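Local coordinates for WbbZ protein (Klebsiella pneumoniae subsp. pneumoniae NTUH-K2044, PDB 6X1L), which is of unknown function but, as a member of the polysaccharide pyruvyl transferase family, probably transfers pyruvyl groups to sugars of a surface polysaccharide, at residues Tyr26-Gly36 against Ile191-Asp201; Asp149-Leu160 against His229-Leu237. One frame throughout, in Å; residues are numbered along the deposited sequence.

Contact 1 of 2, residues Tyr26-Gly36 against Ile191-Asp201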
loop_
_atom_site.group_PDB
_atom_site.type_symbol
_atom_site.label_atom_id
_atom_site.label_comp_id
_atom_site.label_asym_id
_atom_site.label_seq_id
_atom_site.Cartn_x
_atom_site.Cartn_y
_atom_site.Cartn_z
ATOM N N TYR A 26 18.080 15.486 -1.721
ATOM C CA TYR A 26 17.723 14.118 -2.072
ATOM C C TYR A 26 16.456 14.085 -2.913
ATOM O O TYR A 26 15.444 14.695 -2.550
ATOM C CB TYR A 26 17.546 13.261 -0.815
ATOM C CG TYR A 26 17.027 11.865 -1.091
ATOM C CD1 TYR A 26 17.818 10.925 -1.734
ATOM C CD2 TYR A 26 15.744 11.486 -0.700
ATOM C CE1 TYR A 26 17.353 9.649 -1.988
ATOM C CE2 TYR A 26 15.269 10.210 -0.948
ATOM C CZ TYR A 26 16.078 9.296 -1.592
ATOM O OH TYR A 26 15.617 8.026 -1.844
ATOM N N LYS A 27 16.516 13.364 -4.032
ATOM C CA LYS A 27 15.357 13.087 -4.874
ATOM C C LYS A 27 15.173 11.578 -4.936
ATOM O O LYS A 27 16.008 10.871 -5.513
ATOM C CB LYS A 27 15.524 13.664 -6.277
ATOM C CG LYS A 27 14.306 13.423 -7.164
ATOM C CD LYS A 27 13.075 14.116 -6.591
ATOM C CE LYS A 27 11.787 13.681 -7.289
ATOM N NZ LYS A 27 11.396 12.282 -6.946
ATOM N N ALA A 28 14.086 11.088 -4.345
ATOM C CA ALA A 28 13.767 9.671 -4.421
ATOM C C ALA A 28 13.401 9.288 -5.849
ATOM O O ALA A 28 12.737 10.044 -6.561
ATOM C CB ALA A 28 12.613 9.331 -3.475
ATOM N N ASN A 29 13.838 8.112 -6.260
ATOM C CA ASN A 29 13.478 7.599 -7.575
ATOM C C ASN A 29 11.980 7.316 -7.627
ATOM O O ASN A 29 11.459 6.626 -6.745
ATOM C CB ASN A 29 14.264 6.322 -7.866
ATOM C CG ASN A 29 14.075 5.825 -9.285
ATOM O OD1 ASN A 29 14.150 6.599 -10.238
ATOM N ND2 ASN A 29 13.824 4.526 -9.431
ATOM N N PRO A 30 11.257 7.842 -8.610
ATOM C CA PRO A 30 9.853 7.457 -8.786
ATOM C C PRO A 30 9.731 6.086 -9.433
ATOM O O PRO A 30 10.649 5.589 -10.090
ATOM C CB PRO A 30 9.291 8.545 -9.711
ATOM C CG PRO A 30 10.322 9.639 -9.717
ATOM C CD PRO A 30 11.632 8.962 -9.485
ATOM N N GLY A 31 8.579 5.467 -9.228
ATOM C CA GLY A 31 8.313 4.176 -9.823
ATOM C C GLY A 31 7.301 3.403 -9.002
ATOM O O GLY A 31 6.511 3.983 -8.265
ATOM N N ASN A 32 7.351 2.080 -9.149
ATOM C CA ASN A 32 6.382 1.204 -8.505
ATOM C C ASN A 32 6.797 0.958 -7.055
ATOM O O ASN A 32 7.707 1.601 -6.524
ATOM C CB ASN A 32 6.213 -0.085 -9.311
ATOM C CG ASN A 32 7.498 -0.885 -9.449
ATOM O OD1 ASN A 32 8.308 -0.970 -8.525
ATOM N ND2 ASN A 32 7.678 -1.496 -10.610
ATOM N N ALA A 33 6.120 0.018 -6.395
ATOM C CA ALA A 33 6.376 -0.242 -4.984
ATOM C C ALA A 33 7.759 -0.826 -4.738
ATOM O O ALA A 33 8.269 -0.725 -3.617
ATOM C CB ALA A 33 5.298 -1.173 -4.421
ATOM N N GLY A 34 8.369 -1.448 -5.751
ATOM C CA GLY A 34 9.777 -1.792 -5.646
ATOM C C GLY A 34 10.639 -0.573 -5.388
ATOM O O GLY A 34 11.552 -0.605 -4.560
ATOM N N ASP A 35 10.347 0.528 -6.081
ATOM C CA ASP A 35 11.075 1.767 -5.853
ATOM C C ASP A 35 10.770 2.375 -4.491
ATOM O O ASP A 35 11.595 3.131 -3.966
ATOM C CB ASP A 35 10.756 2.750 -6.971
ATOM C CG ASP A 35 11.385 2.334 -8.285
ATOM O OD1 ASP A 35 12.632 2.303 -8.354
ATOM O OD2 ASP A 35 10.642 2.000 -9.234
ATOM N N GLY A 36 9.613 2.061 -3.906
ATOM C CA GLY A 36 9.370 2.454 -2.532
ATOM C C GLY A 36 10.231 1.696 -1.544
ATOM O O GLY A 36 10.568 2.221 -0.479
ATOM N N ILE A 191 2.290 -7.328 -6.717
ATOM C CA ILE A 191 2.295 -6.400 -5.590
ATOM C C ILE A 191 3.207 -5.207 -5.817
ATOM O O ILE A 191 3.112 -4.216 -5.082
ATOM C CB ILE A 191 2.693 -7.140 -4.298
ATOM C CG1 ILE A 191 4.074 -7.783 -4.458
ATOM C CG2 ILE A 191 1.635 -8.196 -3.950
ATOM C CD1 ILE A 191 4.629 -8.380 -3.180
ATOM N N SER A 192 4.092 -5.275 -6.816
ATOM C CA SER A 192 4.888 -4.106 -7.175
ATOM C C SER A 192 4.022 -2.992 -7.746
ATOM O O SER A 192 4.312 -1.812 -7.527
ATOM C CB SER A 192 5.974 -4.495 -8.182
ATOM O OG SER A 192 6.824 -5.492 -7.649
ATOM N N LEU A 193 2.956 -3.337 -8.469
ATOM C CA LEU A 193 2.114 -2.350 -9.128
ATOM C C LEU A 193 1.010 -1.805 -8.226
ATOM O O LEU A 193 -0.004 -1.316 -8.734
ATOM C CB LEU A 193 1.501 -2.938 -10.401
ATOM C CG LEU A 193 2.402 -3.014 -11.631
ATOM C CD1 LEU A 193 1.583 -3.374 -12.862
ATOM C CD2 LEU A 193 3.152 -1.703 -11.841
ATOM N N THR A 194 1.186 -1.861 -6.907
ATOM C CA THR A 194 0.185 -1.326 -5.992
ATOM C C THR A 194 0.258 0.196 -5.960
ATOM O O THR A 194 -0.611 0.877 -6.514
ATOM C CB THR A 194 0.373 -1.919 -4.596
ATOM O OG1 THR A 194 1.724 -1.718 -4.161
ATOM C CG2 THR A 194 0.069 -3.417 -4.624
ATOM N N TRP A 195 1.282 0.743 -5.318
ATOM C CA TRP A 195 1.578 2.167 -5.397
ATOM C C TRP A 195 2.599 2.382 -6.506
ATOM O O TRP A 195 3.645 1.729 -6.519
ATOM C CB TRP A 195 2.103 2.688 -4.059
ATOM C CG TRP A 195 1.020 2.851 -3.036
ATOM C CD1 TRP A 195 0.527 1.892 -2.203
ATOM C CD2 TRP A 195 0.284 4.045 -2.756
ATOM N NE1 TRP A 195 -0.473 2.415 -1.415
ATOM C CE2 TRP A 195 -0.639 3.738 -1.735
ATOM C CE3 TRP A 195 0.317 5.346 -3.267
ATOM C CZ2 TRP A 195 -1.517 4.684 -1.217
ATOM C CZ3 TRP A 195 -0.558 6.284 -2.751
ATOM C CH2 TRP A 195 -1.463 5.949 -1.736
ATOM N N ASN A 196 2.287 3.276 -7.444
ATOM C CA ASN A 196 3.114 3.429 -8.640
ATOM C C ASN A 196 3.099 4.888 -9.076
ATOM O O ASN A 196 2.113 5.351 -9.657
ATOM C CB ASN A 196 2.618 2.520 -9.760
ATOM C CG ASN A 196 3.499 2.579 -10.988
ATOM O OD1 ASN A 196 4.705 2.810 -10.892
ATOM N ND2 ASN A 196 2.898 2.379 -12.154
ATOM N N GLY A 197 4.190 5.599 -8.818
ATOM C CA GLY A 197 4.275 7.001 -9.185
ATOM C C GLY A 197 5.383 7.690 -8.405
ATOM O O GLY A 197 6.248 7.040 -7.821
ATOM N N ASP A 198 5.326 9.021 -8.411
ATOM C CA ASP A 198 6.324 9.848 -7.731
ATOM C C ASP A 198 5.903 10.105 -6.282
ATOM O O ASP A 198 5.644 11.231 -5.861
ATOM C CB ASP A 198 6.535 11.154 -8.489
ATOM C CG ASP A 198 7.795 11.888 -8.058
ATOM O OD1 ASP A 198 8.656 11.267 -7.402
ATOM O OD2 ASP A 198 7.921 13.090 -8.375
ATOM N N TYR A 199 5.843 9.018 -5.515
ATOM C CA TYR A 199 5.374 9.076 -4.138
ATOM C C TYR A 199 6.488 9.016 -3.105
ATOM O O TYR A 199 6.265 9.400 -1.954
ATOM C CB TYR A 199 4.407 7.917 -3.856
ATOM C CG TYR A 199 3.176 7.906 -4.731
ATOM C CD1 TYR A 199 2.181 8.855 -4.565
ATOM C CD2 TYR A 199 3.006 6.939 -5.713
ATOM C CE1 TYR A 199 1.046 8.850 -5.362
ATOM C CE2 TYR A 199 1.875 6.926 -6.515
ATOM C CZ TYR A 199 0.901 7.883 -6.333
ATOM O OH TYR A 199 -0.223 7.876 -7.127
ATOM N N TRP A 200 7.676 8.564 -3.486
ATOM C CA TRP A 200 8.600 8.003 -2.512
ATOM C C TRP A 200 9.455 9.042 -1.797
ATOM O O TRP A 200 10.299 8.659 -0.979
ATOM C CB TRP A 200 9.453 6.943 -3.204
ATOM C CG TRP A 200 8.569 5.992 -3.960
ATOM C CD1 TRP A 200 8.603 5.721 -5.296
ATOM C CD2 TRP A 200 7.479 5.226 -3.422
ATOM N NE1 TRP A 200 7.621 4.812 -5.620
ATOM C CE2 TRP A 200 6.917 4.495 -4.487
ATOM C CE3 TRP A 200 6.934 5.080 -2.141
ATOM C CZ2 TRP A 200 5.835 3.630 -4.310
ATOM C CZ3 TRP A 200 5.859 4.222 -1.965
ATOM C CH2 TRP A 200 5.324 3.507 -3.043
ATOM N N ASP A 201 9.227 10.334 -2.034
ATOM C CA ASP A 201 9.829 11.366 -1.200
ATOM C C ASP A 201 9.157 11.489 0.164
ATOM O O ASP A 201 9.643 12.243 1.015
ATOM C CB ASP A 201 9.789 12.709 -1.929
ATOM C CG ASP A 201 10.628 12.703 -3.196
ATOM O OD1 ASP A 201 11.850 12.447 -3.103
ATOM O OD2 ASP A 201 10.067 12.939 -4.286
HETATM O O HOH W 1 13.029 13.818 -1.166
#

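Contact 2 of 2, residues Asp149-Leu160 against His229-Leu237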
loop_
_atom_site.group_PDB
_atom_site.type_symbol
_atom_site.label_atom_id
_atom_site.label_comp_id
_atom_site.label_asym_id
_atom_site.label_seq_id
_atom_site.Cartn_x
_atom_site.Cartn_y
_atom_site.Cartn_z
ATOM N N ASP A 149 22.376 -3.074 -4.129
ATOM C CA ASP A 149 21.150 -2.286 -4.137
ATOM C C ASP A 149 20.805 -1.847 -2.720
ATOM O O ASP A 149 21.079 -2.556 -1.746
ATOM C CB ASP A 149 20.003 -3.106 -4.737
ATOM C CG ASP A 149 18.681 -2.342 -4.774
ATOM O OD1 ASP A 149 18.436 -1.601 -5.754
ATOM O OD2 ASP A 149 17.882 -2.487 -3.824
HETATM N N MSE A 150 20.227 -0.655 -2.601
HETATM C CA MSE A 150 19.921 -0.080 -1.292
HETATM C C MSE A 150 19.050 -0.997 -0.427
HETATM O O MSE A 150 19.206 -1.028 0.797
HETATM C CB MSE A 150 19.225 1.277 -1.441
HETATM C CG MSE A 150 20.091 2.386 -2.012
HETATM SE SE MSE A 150 21.723 2.708 -0.986
HETATM C CE MSE A 150 20.945 3.301 0.699
ATOM N N ALA A 151 18.151 -1.758 -1.062
ATOM C CA ALA A 151 17.204 -2.572 -0.299
ATOM C C ALA A 151 17.897 -3.571 0.616
ATOM O O ALA A 151 17.304 -3.997 1.611
ATOM C CB ALA A 151 16.246 -3.306 -1.238
ATOM N N PHE A 152 19.145 -3.945 0.328
ATOM C CA PHE A 152 19.838 -4.803 1.278
ATOM C C PHE A 152 20.165 -4.073 2.576
ATOM O O PHE A 152 20.458 -4.731 3.580
ATOM C CB PHE A 152 21.091 -5.391 0.623
ATOM C CG PHE A 152 20.777 -6.306 -0.532
ATOM C CD1 PHE A 152 20.466 -7.643 -0.311
ATOM C CD2 PHE A 152 20.744 -5.823 -1.828
ATOM C CE1 PHE A 152 20.149 -8.484 -1.364
ATOM C CE2 PHE A 152 20.433 -6.658 -2.889
ATOM C CZ PHE A 152 20.133 -7.991 -2.656
ATOM N N TYR A 153 20.071 -2.741 2.592
ATOM C CA TYR A 153 20.224 -1.951 3.810
ATOM C C TYR A 153 18.939 -1.844 4.624
ATOM O O TYR A 153 18.936 -1.153 5.646
ATOM C CB TYR A 153 20.702 -0.533 3.480
ATOM C CG TYR A 153 22.199 -0.395 3.301
ATOM C CD1 TYR A 153 23.024 -0.139 4.390
ATOM C CD2 TYR A 153 22.781 -0.505 2.046
ATOM C CE1 TYR A 153 24.391 -0.006 4.237
ATOM C CE2 TYR A 153 24.149 -0.374 1.881
ATOM C CZ TYR A 153 24.946 -0.124 2.981
ATOM O OH TYR A 153 26.306 0.006 2.824
ATOM N N LEU A 154 17.857 -2.489 4.194
ATOM C CA LEU A 154 16.573 -2.334 4.875
ATOM C C LEU A 154 16.659 -2.834 6.312
ATOM O O LEU A 154 17.095 -3.959 6.567
ATOM C CB LEU A 154 15.489 -3.090 4.109
ATOM C CG LEU A 154 14.025 -2.832 4.482
ATOM C CD1 LEU A 154 13.596 -1.441 4.047
ATOM C CD2 LEU A 154 13.143 -3.894 3.846
ATOM N N ASP A 155 16.245 -1.987 7.256
ATOM C CA ASP A 155 16.187 -2.356 8.672
ATOM C C ASP A 155 14.956 -3.235 8.886
ATOM O O ASP A 155 13.914 -2.801 9.383
ATOM C CB ASP A 155 16.157 -1.108 9.546
ATOM C CG ASP A 155 16.232 -1.429 11.024
ATOM O OD1 ASP A 155 16.478 -2.605 11.368
ATOM O OD2 ASP A 155 16.041 -0.504 11.840
ATOM N N LEU A 156 15.114 -4.516 8.541
ATOM C CA LEU A 156 13.977 -5.393 8.276
ATOM C C LEU A 156 13.052 -5.554 9.478
ATOM O O LEU A 156 11.836 -5.681 9.305
ATOM C CB LEU A 156 14.489 -6.759 7.816
ATOM C CG LEU A 156 13.470 -7.801 7.356
ATOM C CD1 LEU A 156 12.696 -7.294 6.150
ATOM C CD2 LEU A 156 14.172 -9.111 7.036
ATOM N N ASN A 157 13.593 -5.544 10.696
ATOM C CA ASN A 157 12.792 -5.946 11.846
ATOM C C ASN A 157 11.696 -4.947 12.195
ATOM O O ASN A 157 10.744 -5.316 12.894
ATOM C CB ASN A 157 13.694 -6.182 13.056
ATOM C CG ASN A 157 14.460 -7.485 12.957
ATOM O OD1 ASN A 157 15.486 -7.564 12.286
ATOM N ND2 ASN A 157 13.957 -8.519 13.623
ATOM N N LYS A 158 11.788 -3.705 11.729
ATOM C CA LYS A 158 10.729 -2.744 12.000
ATOM C C LYS A 158 9.617 -2.783 10.959
ATOM O O LYS A 158 8.630 -2.055 11.100
ATOM C CB LYS A 158 11.298 -1.326 12.107
ATOM C CG LYS A 158 11.803 -0.739 10.813
ATOM C CD LYS A 158 12.349 0.657 11.056
ATOM C CE LYS A 158 12.889 1.272 9.781
ATOM N NZ LYS A 158 13.429 2.635 10.026
ATOM N N TYR A 159 9.748 -3.623 9.932
ATOM C CA TYR A 159 8.716 -3.811 8.922
ATOM C C TYR A 159 7.927 -5.101 9.103
ATOM O O TYR A 159 6.865 -5.248 8.490
ATOM C CB TYR A 159 9.341 -3.811 7.520
ATOM C CG TYR A 159 10.097 -2.553 7.171
ATOM C CD1 TYR A 159 11.435 -2.397 7.532
ATOM C CD2 TYR A 159 9.485 -1.526 6.465
ATOM C CE1 TYR A 159 12.130 -1.249 7.217
ATOM C CE2 TYR A 159 10.179 -0.369 6.137
ATOM C CZ TYR A 159 11.502 -0.240 6.516
ATOM O OH TYR A 159 12.200 0.907 6.202
ATOM N N LEU A 160 8.419 -6.034 9.914
ATOM C CA LEU A 160 7.840 -7.367 9.982
ATOM C C LEU A 160 6.536 -7.362 10.769
ATOM O O LEU A 160 6.384 -6.632 11.753
ATOM C CB LEU A 160 8.828 -8.343 10.622
ATOM C CG LEU A 160 10.190 -8.479 9.934
ATOM C CD1 LEU A 160 11.094 -9.449 10.687
ATOM C CD2 LEU A 160 10.030 -8.910 8.484
ATOM N N HIS A 229 12.552 -6.430 -6.637
ATOM C CA HIS A 229 12.487 -6.149 -5.212
ATOM C C HIS A 229 11.499 -7.034 -4.471
ATOM O O HIS A 229 11.599 -7.143 -3.246
ATOM C CB HIS A 229 12.202 -4.666 -4.997
ATOM C CG HIS A 229 13.395 -3.812 -5.285
ATOM N ND1 HIS A 229 13.683 -3.341 -6.547
ATOM C CD2 HIS A 229 14.417 -3.414 -4.491
ATOM C CE1 HIS A 229 14.813 -2.657 -6.511
ATOM N NE2 HIS A 229 15.281 -2.690 -5.275
ATOM N N VAL A 230 10.585 -7.701 -5.173
ATOM C CA VAL A 230 9.905 -8.844 -4.571
ATOM C C VAL A 230 10.916 -9.940 -4.257
ATOM O O VAL A 230 10.939 -10.495 -3.151
ATOM C CB VAL A 230 8.788 -9.359 -5.494
ATOM C CG1 VAL A 230 8.197 -10.649 -4.934
ATOM C CG2 VAL A 230 7.708 -8.299 -5.666
ATOM N N ALA A 231 11.775 -10.261 -5.225
ATOM C CA ALA A 231 12.800 -11.274 -4.998
ATOM C C ALA A 231 13.732 -10.872 -3.865
ATOM O O ALA A 231 14.100 -11.706 -3.029
ATOM C CB ALA A 231 13.587 -11.521 -6.286
ATOM N N ILE A 232 14.120 -9.595 -3.814
ATOM C CA ILE A 232 15.001 -9.130 -2.747
ATOM C C ILE A 232 14.307 -9.234 -1.392
ATOM O O ILE A 232 14.870 -9.768 -0.429
ATOM C CB ILE A 232 15.485 -7.697 -3.036
ATOM C CG1 ILE A 232 16.543 -7.710 -4.149
ATOM C CG2 ILE A 232 16.049 -7.059 -1.777
ATOM C CD1 ILE A 232 16.970 -6.339 -4.599
ATOM N N LEU A 233 13.072 -8.731 -1.297
ATOM C CA LEU A 233 12.341 -8.786 -0.034
ATOM C C LEU A 233 12.181 -10.222 0.446
ATOM O O LEU A 233 12.459 -10.536 1.609
ATOM C CB LEU A 233 10.972 -8.125 -0.184
ATOM C CG LEU A 233 10.883 -6.601 -0.219
ATOM C CD1 LEU A 233 9.426 -6.187 -0.354
ATOM C CD2 LEU A 233 11.508 -5.992 1.029
ATOM N N ALA A 234 11.735 -11.112 -0.443
ATOM C CA ALA A 234 11.582 -12.511 -0.067
ATOM C C ALA A 234 12.914 -13.136 0.331
ATOM O O ALA A 234 12.952 -13.992 1.221
ATOM C CB ALA A 234 10.940 -13.290 -1.212
ATOM N N SER A 235 14.013 -12.718 -0.311
ATOM C CA SER A 235 15.332 -13.218 0.071
ATOM C C SER A 235 15.715 -12.751 1.468
ATOM O O SER A 235 16.262 -13.527 2.259
ATOM C CB SER A 235 16.387 -12.771 -0.945
ATOM O OG SER A 235 16.168 -13.366 -2.210
ATOM N N LEU A 236 15.455 -11.477 1.781
ATOM C CA LEU A 236 15.664 -10.989 3.141
ATOM C C LEU A 236 14.830 -11.770 4.150
ATOM O O LEU A 236 15.270 -11.992 5.285
ATOM C CB LEU A 236 15.325 -9.501 3.226
ATOM C CG LEU A 236 16.146 -8.547 2.358
ATOM C CD1 LEU A 236 15.715 -7.110 2.596
ATOM C CD2 LEU A 236 17.628 -8.720 2.641
ATOM N N LEU A 237 13.632 -12.196 3.757
ATOM C CA LEU A 237 12.758 -12.964 4.634
ATOM C C LEU A 237 13.178 -14.423 4.764
ATOM O O LEU A 237 12.539 -15.169 5.511
ATOM C CB LEU A 237 11.315 -12.887 4.125
ATOM C CG LEU A 237 10.682 -11.495 4.112
ATOM C CD1 LEU A 237 9.341 -11.520 3.396
ATOM C CD2 LEU A 237 10.525 -10.971 5.528
#

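Contact 1 of 2, residues Tyr26-Gly36 against Ile191-Asp201
K27 sends CG anti to its own backbone N (chi1 -178°), then bends at chi2 and chi4, and this folded chain carries NZ back to the carboxylates of D198 and D201. The setting is the junction between the two lobes of a GT-B-like fold: residues 26-36 run from strand 23-27 into helix 33-48, and the loop 191-201 from the second lobe lies along them. K27 NZ bonds to D198 OD1 and to D201 OD2, each at 3.0 Å and each through the syn lone pair, forming a salt-bridge network; NZ also donates to A28 O. The other oxygen of D201, OD1, accepts from A28 N at 2.9 Å, so this carboxylate holds both the lysine tip and the backbone beside it, and a water joins OD1 to Y26 O.

Farther along, G31 and G197 form a single antiparallel hydrogen-bonded pair. G31 O is gripped from opposite faces of its carbonyl plane, by G197 N on one and by W200 NE1 on the other at 3.0 Å, the latter nearly in the plane of the indole. W200 is turned with CG beside its backbone N (chi1 -50°), which lays the indole against the start of helix 33-48. G36 CA sits over the six-membered ring, 3.6 Å from its centroid, a CH-pi contact; Y199 CB covers the opposite face.

N32 is the N-cap of that helix and forms a capping box with D35; its OD1 takes a weak bond from G34 N. Next to it, A33 N donates to S192 O in the carbonyl plane, 2.8 Å at 167°.

Contact 2 of 2, residues Asp149-Leu160 against His229-Leu237
D149 OD2 is held by two donors from opposite faces of its carboxylate plane: H229 NE2 at 3.0 Å and A151 N at 2.9 Å. The second bond is an Asx turn that opens the 3-10 segment 150-153; the first is a histidine-carboxylate bond linking this inter-lobe crossover, which follows strand 144-146, to the start of helix 228-236. Carboxylate and imidazole planes stand 58° apart, and OD1 adds only a weak second bond to NE2. OD1 of D149 also forms a salt bridge with R125.

Beyond this polar end the contact is apolar. A151 CB approaches the edge of the H229 ring in its plane and also meets I232 CG2. F152 crosses I232 at about a right angle: I232 CG2 lies over one face of the F152 ring, offset toward its rim, and I232 CD1 comes to 3.9 Å from F152 CE2.

L156 has CG anti to its backbone N (chi1 -174°), and its CD2 is thereby brought to L236 CB and, at 3.5 Å, to L236 O. L154 CD2 meets L233 CD2 one turn back along the helix. At the far end L160 and L237 run antiparallel alongside one another, with L160 CD2 3.6 Å from L237 CD2.

Both contacts tie the six-stranded lobe to the four-stranded one, with centres about 15 Å apart and segments that alternate along the chain. Contact 1 joins two backbones through backbone hydrogen bonds, the W200 indole and a K27 salt-bridge network, from strand 23-27 to the head of helix 33-48; contact 2 sets a crossover against one side of helix 228-236, chiefly with leucine, isoleucine and phenylalanine side chains. Each is partly buried, but contact 1 includes exposed residues and packs against the second subunit through I191, T194, W195 and Y199, whereas no other chain of the assembly touches contact 2. They meet directly: S192 OG packs on V230 CG2 at 3.5 Å, and G34 O lies 3.8 Å from H229 CG.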